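Local coordinates for glycoside hydrolase 15-related protein (Kribbella flavida, PDB 5Z3E) that hydrolyses the alpha-1,6-glucosidic linkage of isomaltose from the non-reducing end, giving beta-D-glucose and D-glucose, at residues 73-78 and 194-199; 128-133 and 151-156. The protein carries 1 engineered substitution. All blocks are in the same frame, centred on the assembly; numbering follows the deposited sequence. Where two conformers were deposited one is given.

Overall arrangement
From the N terminus, the chain first reaches the start of helix 74-87, the first half of interaction 1. It then runs through two more helices into the loop that carries 128-133. After a short excursion it returns as helix 151-167, and interaction 2 closes a small loop of 17 residues. Helix 175-188 follows, and the loop 194-199 comes back to helix 74-87. Interaction 1 thus closes a larger loop of 115 residues, with interaction 2 nested inside it. The two contacts touch. Arg75 of interaction 1 forms a salt bridge with Asp151 of interaction 2, and Trp196 packs on Met155. Together they join the beginnings of two helices to the active-site loop and the loop before strand 134-135.

Interaction 1 of 2, residues 73-78 and 194-199; sequences WLRDGS and YDWWEE
Arg75 reaches from the first turn of helix 74-87 to Trp196, in an active-site loop of the (alpha/alpha)6 barrel of this family 15 glycosidase. The loop makes a type I beta turn from Asp195 to Glu198. Asp195 is a predicted proton acceptor and Glu198 the inferred proton donor. The CG of Arg75 stands anti to the backbone N (chi1 168°), and the chain stays extended until it bends at chi3. That bend lays the guanidinium nearly parallel to the indole of Trp196, with planes 17° apart. It is CD of Arg75 that lies over one indole face, 4.2 Å from the centroid of the five-membered ring, in a CH-pi contact. Next to it, Trp196 O sits over one face of the guanidinium, 3.2 Å from Arg75 NH1. The angle is too poor for a hydrogen bond. The polar end of Arg75 is held from elsewhere: NH2 forms a salt bridge with Asp151 and a hydrogen bond with Gln149, while NH1 bonds a bound glycerol, which Asp76 OD1 also binds. The glycerol probably came from crystallisation and is consistent with a pocket here.

Glu198 is looser, and its contacts hold for one of two modelled conformers. In it, Glu198 OE2 lies near the plane of the Trp73 ring, at the edge, 4.3 Å from Trp73 NE1. Glu198 OE2 is 5.2 Å from Arg75 NH1, too far for a salt bridge. Asp195 braces the turn from within. Its OD1 accepts a weak bond from Trp197 N and a straighter one from Glu199 N, at 2.9 Å. Glu199 N meets Asp195 OD1 from above the carboxylate plane, 52° out of it.

Interaction 2 of 2, residues 128-133 and 151-156; sequences GMLPTR and DGYGMW
Tyr153 points its phenol from the first turns of helix 151-167 into the loop 128-133. Its hydroxyl carries the tight part of the contact. OH donates to Pro131 O at 2.8 Å, in the carbonyl plane and on a lone pair, with a C=O...donor angle of 143°. The acceptor lies at the ring edge, near the ring plane. Leu130 CB closes in on the same group, 3.3 Å from Tyr153 OH and 3.7 Å from Tyr153 CZ. Its approach to the ring is oblique. With CG anti to the carbonyl carbon (chi1 -66°), Leu130 also brings CD1 to 3.9 Å from Tyr153 CE1.

The ring of Pro131 packs more loosely. It crosses the phenol at about a right angle and touches only through CD, 3.7 Å from Tyr153 OH. Solvent plays little part, since all three touching residues are buried. Tyr184 of helix 175-188 meets the Tyr153 ring edge-to-face, and its OH accepts a hydrogen bond from Leu130 N, tying both segments to a third helix. A buried tyrosine thus pins a loop to a helix start within the (alpha/alpha)6 barrel typical of glycoside hydrolase family 15.

Interaction 1 of 2, residues 73-78 and 194-199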
ATOM      1  N   TRP A  73       9.493   3.772  -2.411  1.00  8.92           N
ATOM      2  CA  TRP A  73       8.133   3.999  -2.839  1.00  8.43           C
ATOM      3  C   TRP A  73       7.304   4.427  -1.644  1.00  8.24           C
ATOM      4  O   TRP A  73       7.446   3.877  -0.544  1.00  8.81           O
ATOM      5  CB  TRP A  73       7.503   2.721  -3.382  1.00  9.31           C
ATOM      6  CG  TRP A  73       7.841   2.307  -4.780  1.00  9.97           C
ATOM      7  CD1 TRP A  73       6.961   2.305  -5.819  1.00 11.43           C
ATOM      8  CD2 TRP A  73       9.050   1.740  -5.289  1.00 11.11           C
ATOM      9  NE1 TRP A  73       7.530   1.795  -6.942  1.00 13.68           N
ATOM     10  CE2 TRP A  73       8.818   1.425  -6.651  1.00 13.17           C
ATOM     11  CE3 TRP A  73      10.303   1.430  -4.742  1.00 11.66           C
ATOM     12  CZ2 TRP A  73       9.773   0.799  -7.445  1.00 14.98           C
ATOM     13  CZ3 TRP A  73      11.268   0.821  -5.536  1.00 13.51           C
ATOM     14  CH2 TRP A  73      10.993   0.512  -6.881  1.00 14.99           C
ATOM     15  N   LEU A  74       6.389   5.372  -1.850  1.00  7.44           N
ATOM     16  CA  LEU A  74       5.474   5.756  -0.793  1.00  7.36           C
ATOM     17  C   LEU A  74       4.493   4.635  -0.431  1.00  7.26           C
ATOM     18  O   LEU A  74       4.099   4.533   0.729  1.00  7.52           O
ATOM     19  CB  LEU A  74       4.711   7.036  -1.139  1.00  7.45           C
ATOM     20  CG  LEU A  74       5.573   8.253  -1.343  1.00 10.23           C
ATOM     21  CD1 LEU A  74       4.690   9.469  -1.541  1.00 14.00           C
ATOM     22  CD2 LEU A  74       6.539   8.472  -0.237  1.00 13.56           C
ATOM     23  N   ARG A  75       4.089   3.807  -1.396  1.00  7.35           N
ATOM     24  CA  ARG A  75       3.206   2.668  -1.113  1.00  7.78           C
ATOM     25  C   ARG A  75       3.892   1.699  -0.154  1.00  7.35           C
ATOM     26  O   ARG A  75       3.449   1.476   0.972  1.00  7.95           O
ATOM     27  CB  ARG A  75       2.799   2.007  -2.423  1.00  8.01           C
ATOM     28  CG  ARG A  75       2.127   0.661  -2.282  1.00  8.11           C
ATOM     29  CD  ARG A  75       1.604   0.151  -3.606  1.00  8.61           C
ATOM     30  NE  ARG A  75       2.661  -0.059  -4.558  1.00 10.14           N
ATOM     31  CZ  ARG A  75       2.894   0.684  -5.645  1.00 13.05           C
ATOM     32  NH1 ARG A  75       3.967   0.433  -6.363  1.00 18.23           N
ATOM     33  NH2 ARG A  75       2.050   1.623  -6.005  1.00 15.01           N
ATOM     34  N   ASP A  76       5.019   1.137  -0.598  1.00  7.79           N
ATOM     35  CA  ASP A  76       5.732   0.186   0.245  1.00  7.97           C
ATOM     36  C   ASP A  76       6.082   0.831   1.574  1.00  7.81           C
ATOM     37  O   ASP A  76       5.967   0.231   2.641  1.00  8.35           O
ATOM     38  CB  ASP A  76       7.035  -0.276  -0.404  1.00  8.75           C
ATOM     39  CG  ASP A  76       6.858  -1.026  -1.707  1.00  9.15           C
ATOM     40  OD1 ASP A  76       6.139  -0.489  -2.574  1.00  9.20           O
ATOM     41  OD2 ASP A  76       7.457  -2.122  -1.848  1.00 10.18           O
ATOM     42  N   GLY A  77       6.582   2.068   1.510  1.00  7.76           N
ATOM     43  CA  GLY A  77       7.080   2.718   2.702  1.00  7.84           C
ATOM     44  C   GLY A  77       6.009   3.021   3.727  1.00  7.42           C
ATOM     45  O   GLY A  77       6.255   2.920   4.926  1.00  8.15           O
ATOM     46  N   SER A  78       4.818   3.391   3.264  1.00  7.41           N
ATOM     47  CA  SER A  78       3.737   3.722   4.172  1.00  7.76           C
ATOM     48  C   SER A  78       3.214   2.497   4.927  1.00  7.66           C
ATOM     49  O   SER A  78       2.981   2.554   6.130  1.00  8.11           O
ATOM     50  CB  SER A  78       2.600   4.395   3.413  1.00  8.42           C
ATOM     51  OG  SER A  78       2.977   5.677   2.945  1.00 10.03           O
ATOM     52  N   TYR A 194      -1.479   4.315 -13.825  1.00  7.05           N
ATOM     53  CA  TYR A 194      -1.118   2.910 -13.678  1.00  7.42           C
ATOM     54  C   TYR A 194      -1.580   2.416 -12.301  1.00  7.84           C
ATOM     55  O   TYR A 194      -1.600   3.176 -11.325  1.00  8.07           O
ATOM     56  CB  TYR A 194       0.394   2.715 -13.795  1.00  8.27           C
ATOM     57  CG  TYR A 194       1.013   3.040 -15.148  1.00  8.26           C
ATOM     58  CD1 TYR A 194       1.482   4.324 -15.421  1.00  8.79           C
ATOM     59  CD2 TYR A 194       1.181   2.096 -16.126  1.00  9.81           C
ATOM     60  CE1 TYR A 194       2.098   4.653 -16.616  1.00 10.07           C
ATOM     61  CE2 TYR A 194       1.837   2.443 -17.367  1.00  9.95           C
ATOM     62  CZ  TYR A 194       2.269   3.723 -17.559  1.00  9.85           C
ATOM     63  OH  TYR A 194       2.900   4.032 -18.753  1.00 11.65           O
ATOM     64  N   ASP A 195      -1.908   1.137 -12.235  1.00  8.20           N
ATOM     65  CA  ASP A 195      -2.301   0.500 -10.993  1.00  8.18           C
ATOM     66  C   ASP A 195      -1.096   0.282 -10.079  1.00  9.07           C
ATOM     67  O   ASP A 195       0.037   0.636 -10.428  1.00 10.42           O
ATOM     68  CB  ASP A 195      -3.097  -0.765 -11.270  1.00  8.60           C
ATOM     69  CG  ASP A 195      -2.339  -1.871 -11.971  1.00  8.96           C
ATOM     70  OD1 ASP A 195      -1.107  -1.845 -11.989  1.00  9.34           O
ATOM     71  OD2 ASP A 195      -3.056  -2.785 -12.463  1.00 10.64           O
ATOM     72  N   TRP A 196      -1.327  -0.308  -8.905  1.00  8.79           N
ATOM     73  CA  TRP A 196      -0.230  -0.561  -7.978  1.00  9.46           C
ATOM     74  C   TRP A 196       0.869  -1.358  -8.643  1.00  9.84           C
ATOM     75  O   TRP A 196       2.022  -1.274  -8.238  1.00 13.79           O
ATOM     76  CB  TRP A 196      -0.647  -1.365  -6.757  1.00 10.12           C
ATOM     77  CG  TRP A 196      -1.591  -0.754  -5.759  1.00  9.26           C
ATOM     78  CD1 TRP A 196      -2.336   0.426  -5.821  1.00 10.02           C
ATOM     79  CD2 TRP A 196      -1.948  -1.374  -4.523  1.00  9.28           C
ATOM     80  NE1 TRP A 196      -3.096   0.539  -4.676  1.00 10.70           N
ATOM     81  CE2 TRP A 196      -2.908  -0.551  -3.876  1.00 10.14           C
ATOM     82  CE3 TRP A 196      -1.541  -2.541  -3.893  1.00 10.03           C
ATOM     83  CZ2 TRP A 196      -3.453  -0.877  -2.631  1.00 11.35           C
ATOM     84  CZ3 TRP A 196      -2.070  -2.846  -2.641  1.00 10.77           C
ATOM     85  CH2 TRP A 196      -3.023  -2.034  -2.044  1.00 12.01           C
ATOM     86  N   TRP A 197       0.510  -2.177  -9.629  1.00  9.12           N
ATOM     87  CA  TRP A 197       1.381  -3.103 -10.311  1.00  9.75           C
ATOM     88  C   TRP A 197       2.011  -2.522 -11.568  1.00 10.18           C
ATOM     89  O   TRP A 197       2.670  -3.229 -12.324  1.00 11.40           O
ATOM     90  CB  TRP A 197       0.616  -4.385 -10.635  1.00 10.24           C
ATOM     91  CG  TRP A 197      -0.274  -4.866  -9.533  1.00 10.16           C
ATOM     92  CD1 TRP A 197      -1.597  -5.205  -9.678  1.00 10.98           C
ATOM     93  CD2 TRP A 197       0.035  -5.082  -8.147  1.00  9.96           C
ATOM     94  NE1 TRP A 197      -2.107  -5.621  -8.486  1.00 11.62           N
ATOM     95  CE2 TRP A 197      -1.130  -5.558  -7.532  1.00 11.17           C
ATOM     96  CE3 TRP A 197       1.186  -4.902  -7.357  1.00 10.45           C
ATOM     97  CZ2 TRP A 197      -1.165  -5.900  -6.185  1.00 12.87           C
ATOM     98  CZ3 TRP A 197       1.131  -5.243  -6.017  1.00 12.41           C
ATOM     99  CH2 TRP A 197      -0.031  -5.735  -5.451  1.00 13.64           C
ATOM    100  N   GLU A 198       1.845  -1.227 -11.801  0.53 10.22           N
ATOM    101  CA  GLU A 198       2.414  -0.548 -12.981  0.53 10.95           C
ATOM    102  C   GLU A 198       1.835  -0.988 -14.280  0.53 10.76           C
ATOM    103  O   GLU A 198       2.533  -1.058 -15.297  0.53 12.90           O
ATOM    104  CB  GLU A 198       3.928  -0.592 -13.024  0.53 12.04           C
ATOM    105  CG  GLU A 198       4.478   0.020 -11.885  0.53 10.70           C
ATOM    106  CD  GLU A 198       5.976   0.123 -11.911  0.53 12.71           C
ATOM    107  OE1 GLU A 198       6.627  -0.260 -12.923  0.53 16.57           O
ATOM    108  OE2 GLU A 198       6.496   0.657 -10.906  0.53 13.50           O
ATOM    109  N   GLU A 199       0.544  -1.215 -14.284  1.00 10.23           N
ATOM    110  CA  GLU A 199      -0.171  -1.645 -15.479  0.50 10.71           C
ATOM    111  C   GLU A 199      -1.361  -0.723 -15.779  1.00  9.08           C
ATOM    112  O   GLU A 199      -1.949  -0.117 -14.875  1.00  9.27           O
ATOM    113  CB  GLU A 199      -0.684  -3.074 -15.340  0.50 12.04           C
ATOM    114  CG  GLU A 199       0.421  -4.113 -15.079  0.50 14.61           C
ATOM    115  CD  GLU A 199       1.079  -4.645 -16.340  0.50 26.84           C
ATOM    116  OE1 GLU A 199       2.190  -5.208 -16.254  0.50 99.62           O
ATOM    117  OE2 GLU A 199       0.490  -4.533 -17.395  0.50 24.83           O
TER

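Interaction 2 of 2, residues 128-133 and 151-156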
ATOM      1  N   GLY A 128       4.724  15.062 -16.637  1.00 10.67           N
ATOM      2  CA  GLY A 128       4.976  16.165 -15.729  1.00 11.83           C
ATOM      3  C   GLY A 128       4.530  15.931 -14.287  1.00 10.25           C
ATOM      4  O   GLY A 128       4.685  16.821 -13.458  1.00 11.50           O
ATOM      5  N   MET A 129       3.965  14.777 -13.999  1.00  9.57           N
ATOM      6  CA  MET A 129       3.369  14.533 -12.699  1.00  9.04           C
ATOM      7  C   MET A 129       4.419  14.187 -11.648  1.00  8.83           C
ATOM      8  O   MET A 129       5.595  13.990 -11.937  1.00 10.09           O
ATOM      9  CB  MET A 129       2.304  13.442 -12.852  1.00  8.74           C
ATOM     10  CG  MET A 129       1.208  13.832 -13.837  1.00  9.22           C
ATOM     11  SD  MET A 129       0.271  15.319 -13.391  1.00 10.32           S
ATOM     12  CE  MET A 129      -0.831  14.617 -12.222  1.00 10.41           C
ATOM     13  N   LEU A 130       3.989  14.121 -10.380  1.00  8.68           N
ATOM     14  CA  LEU A 130       4.903  13.702  -9.320  1.00  8.64           C
ATOM     15  C   LEU A 130       5.288  12.238  -9.536  1.00  8.68           C
ATOM     16  O   LEU A 130       4.539  11.461 -10.146  1.00  9.28           O
ATOM     17  CB  LEU A 130       4.265  13.885  -7.942  1.00  8.83           C
ATOM     18  CG  LEU A 130       3.974  15.280  -7.492  1.00  9.98           C
ATOM     19  CD1 LEU A 130       3.441  15.292  -6.083  1.00 10.87           C
ATOM     20  CD2 LEU A 130       5.192  16.126  -7.575  1.00 12.98           C
ATOM     21  N   PRO A 131       6.460  11.843  -9.057  1.00  9.09           N
ATOM     22  CA  PRO A 131       7.007  10.526  -9.409  1.00  9.51           C
ATOM     23  C   PRO A 131       6.462   9.383  -8.566  1.00  9.10           C
ATOM     24  O   PRO A 131       5.810   9.581  -7.524  1.00 10.13           O
ATOM     25  CB  PRO A 131       8.501  10.695  -9.183  1.00 10.74           C
ATOM     26  CG  PRO A 131       8.530  11.639  -8.022  1.00 11.05           C
ATOM     27  CD  PRO A 131       7.440  12.651  -8.320  1.00  9.97           C
ATOM     28  N   THR A 132       6.797   8.194  -9.041  1.00  8.80           N
ATOM     29  CA  THR A 132       6.556   6.937  -8.352  1.00  9.09           C
ATOM     30  C   THR A 132       7.808   6.520  -7.581  1.00  9.40           C
ATOM     31  O   THR A 132       7.787   6.426  -6.357  1.00 11.10           O
ATOM     32  CB  THR A 132       6.112   5.898  -9.368  1.00  9.76           C
ATOM     33  OG1 THR A 132       4.839   6.334  -9.839  1.00 10.20           O
ATOM     34  CG2 THR A 132       6.027   4.514  -8.761  1.00 12.00           C
ATOM     35  N   ARG A 133       8.923   6.296  -8.250  1.00  9.47           N
ATOM     36  CA  ARG A 133      10.161   5.996  -7.532  1.00  9.96           C
ATOM     37  C   ARG A 133      10.810   7.266  -7.056  1.00  9.03           C
ATOM     38  O   ARG A 133      10.918   8.225  -7.834  1.00 10.09           O
ATOM     39  CB  ARG A 133      11.164   5.238  -8.412  1.00  9.89           C
ATOM     40  CG  ARG A 133      10.661   3.918  -8.938  1.00 10.68           C
ATOM     41  CD  ARG A 133      11.792   3.123  -9.536  1.00 11.31           C
ATOM     42  NE  ARG A 133      11.305   1.975 -10.280  1.00 11.82           N
ATOM     43  CZ  ARG A 133      12.071   0.951 -10.631  1.00 12.91           C
ATOM     44  NH1 ARG A 133      13.366   0.963 -10.365  1.00 14.64           N
ATOM     45  NH2 ARG A 133      11.526  -0.082 -11.186  1.00 15.87           N
ATOM     46  N   ASP A 151      -1.574   6.441  -6.002  1.00  7.25           N
ATOM     47  CA  ASP A 151      -1.929   5.730  -4.770  1.00  7.86           C
ATOM     48  C   ASP A 151      -1.017   6.054  -3.607  1.00  7.47           C
ATOM     49  O   ASP A 151      -1.474   6.138  -2.459  1.00  7.77           O
ATOM     50  CB  ASP A 151      -1.962   4.207  -4.985  1.00  8.46           C
ATOM     51  CG  ASP A 151      -0.645   3.636  -5.388  1.00  8.63           C
ATOM     52  OD1 ASP A 151      -0.200   3.952  -6.513  1.00  9.11           O
ATOM     53  OD2 ASP A 151      -0.037   2.911  -4.573  1.00 10.88           O
ATOM     54  N   GLY A 152       0.280   6.193  -3.862  1.00  7.47           N
ATOM     55  CA  GLY A 152       1.225   6.312  -2.770  1.00  7.78           C
ATOM     56  C   GLY A 152       1.019   7.556  -1.935  1.00  6.89           C
ATOM     57  O   GLY A 152       1.236   7.559  -0.726  1.00  7.19           O
ATOM     58  N   TYR A 153       0.593   8.646  -2.572  1.00  7.14           N
ATOM     59  CA  TYR A 153       0.327   9.875  -1.854  1.00  7.51           C
ATOM     60  C   TYR A 153      -0.861   9.713  -0.915  1.00  7.19           C
ATOM     61  O   TYR A 153      -0.859  10.242   0.197  1.00  7.70           O
ATOM     62  CB  TYR A 153       0.117  11.042  -2.866  1.00  8.08           C
ATOM     63  CG  TYR A 153       1.367  11.257  -3.702  1.00  8.19           C
ATOM     64  CD1 TYR A 153       2.468  11.922  -3.176  1.00  9.47           C
ATOM     65  CD2 TYR A 153       1.502  10.758  -4.977  1.00  8.64           C
ATOM     66  CE1 TYR A 153       3.651  12.029  -3.880  1.00  9.51           C
ATOM     67  CE2 TYR A 153       2.676  10.848  -5.682  1.00  9.13           C
ATOM     68  CZ  TYR A 153       3.783  11.469  -5.122  1.00  8.83           C
ATOM     69  OH  TYR A 153       5.002  11.565  -5.736  1.00  9.54           O
ATOM     70  N   GLY A 154      -1.891   8.981  -1.356  1.00  7.06           N
ATOM     71  CA  GLY A 154      -3.019   8.688  -0.483  1.00  7.36           C
ATOM     72  C   GLY A 154      -2.619   7.804   0.683  1.00  6.53           C
ATOM     73  O   GLY A 154      -3.024   8.028   1.830  1.00  7.17           O
ATOM     74  N   MET A 155      -1.823   6.770   0.408  0.65  6.50           N
ATOM     75  CA  MET A 155      -1.351   5.901   1.470  0.65  6.54           C
ATOM     76  C   MET A 155      -0.554   6.674   2.491  0.65  6.27           C
ATOM     77  O   MET A 155      -0.676   6.426   3.695  0.65  6.63           O
ATOM     78  CB  MET A 155      -0.533   4.751   0.907  0.65  6.98           C
ATOM     79  CG  MET A 155      -1.309   3.905  -0.066  0.65  6.93           C
ATOM     80  SD  MET A 155      -0.516   2.327  -0.263  0.65  7.91           S
ATOM     81  CE  MET A 155      -1.442   1.620  -1.617  0.65  7.59           C
ATOM     82  N   TRP A 156       0.292   7.610   2.050  1.00  6.42           N
ATOM     83  CA  TRP A 156       1.112   8.319   3.016  1.00  6.43           C
ATOM     84  C   TRP A 156       0.239   9.130   3.969  1.00  6.31           C
ATOM     85  O   TRP A 156       0.456   9.131   5.182  1.00  6.50           O
ATOM     86  CB  TRP A 156       2.148   9.222   2.349  1.00  6.63           C
ATOM     87  CG  TRP A 156       2.976   9.883   3.418  1.00  6.43           C
ATOM     88  CD1 TRP A 156       3.740   9.246   4.333  1.00  6.84           C
ATOM     89  CD2 TRP A 156       3.001  11.266   3.784  1.00  6.54           C
ATOM     90  NE1 TRP A 156       4.275  10.124   5.226  1.00  7.07           N
ATOM     91  CE2 TRP A 156       3.828  11.376   4.923  1.00  6.86           C
ATOM     92  CE3 TRP A 156       2.417  12.428   3.258  1.00  7.46           C
ATOM     93  CZ2 TRP A 156       4.116  12.608   5.520  1.00  7.55           C
ATOM     94  CZ3 TRP A 156       2.705  13.636   3.865  1.00  8.66           C
ATOM     95  CH2 TRP A 156       3.548  13.717   4.982  1.00  8.28           C
TER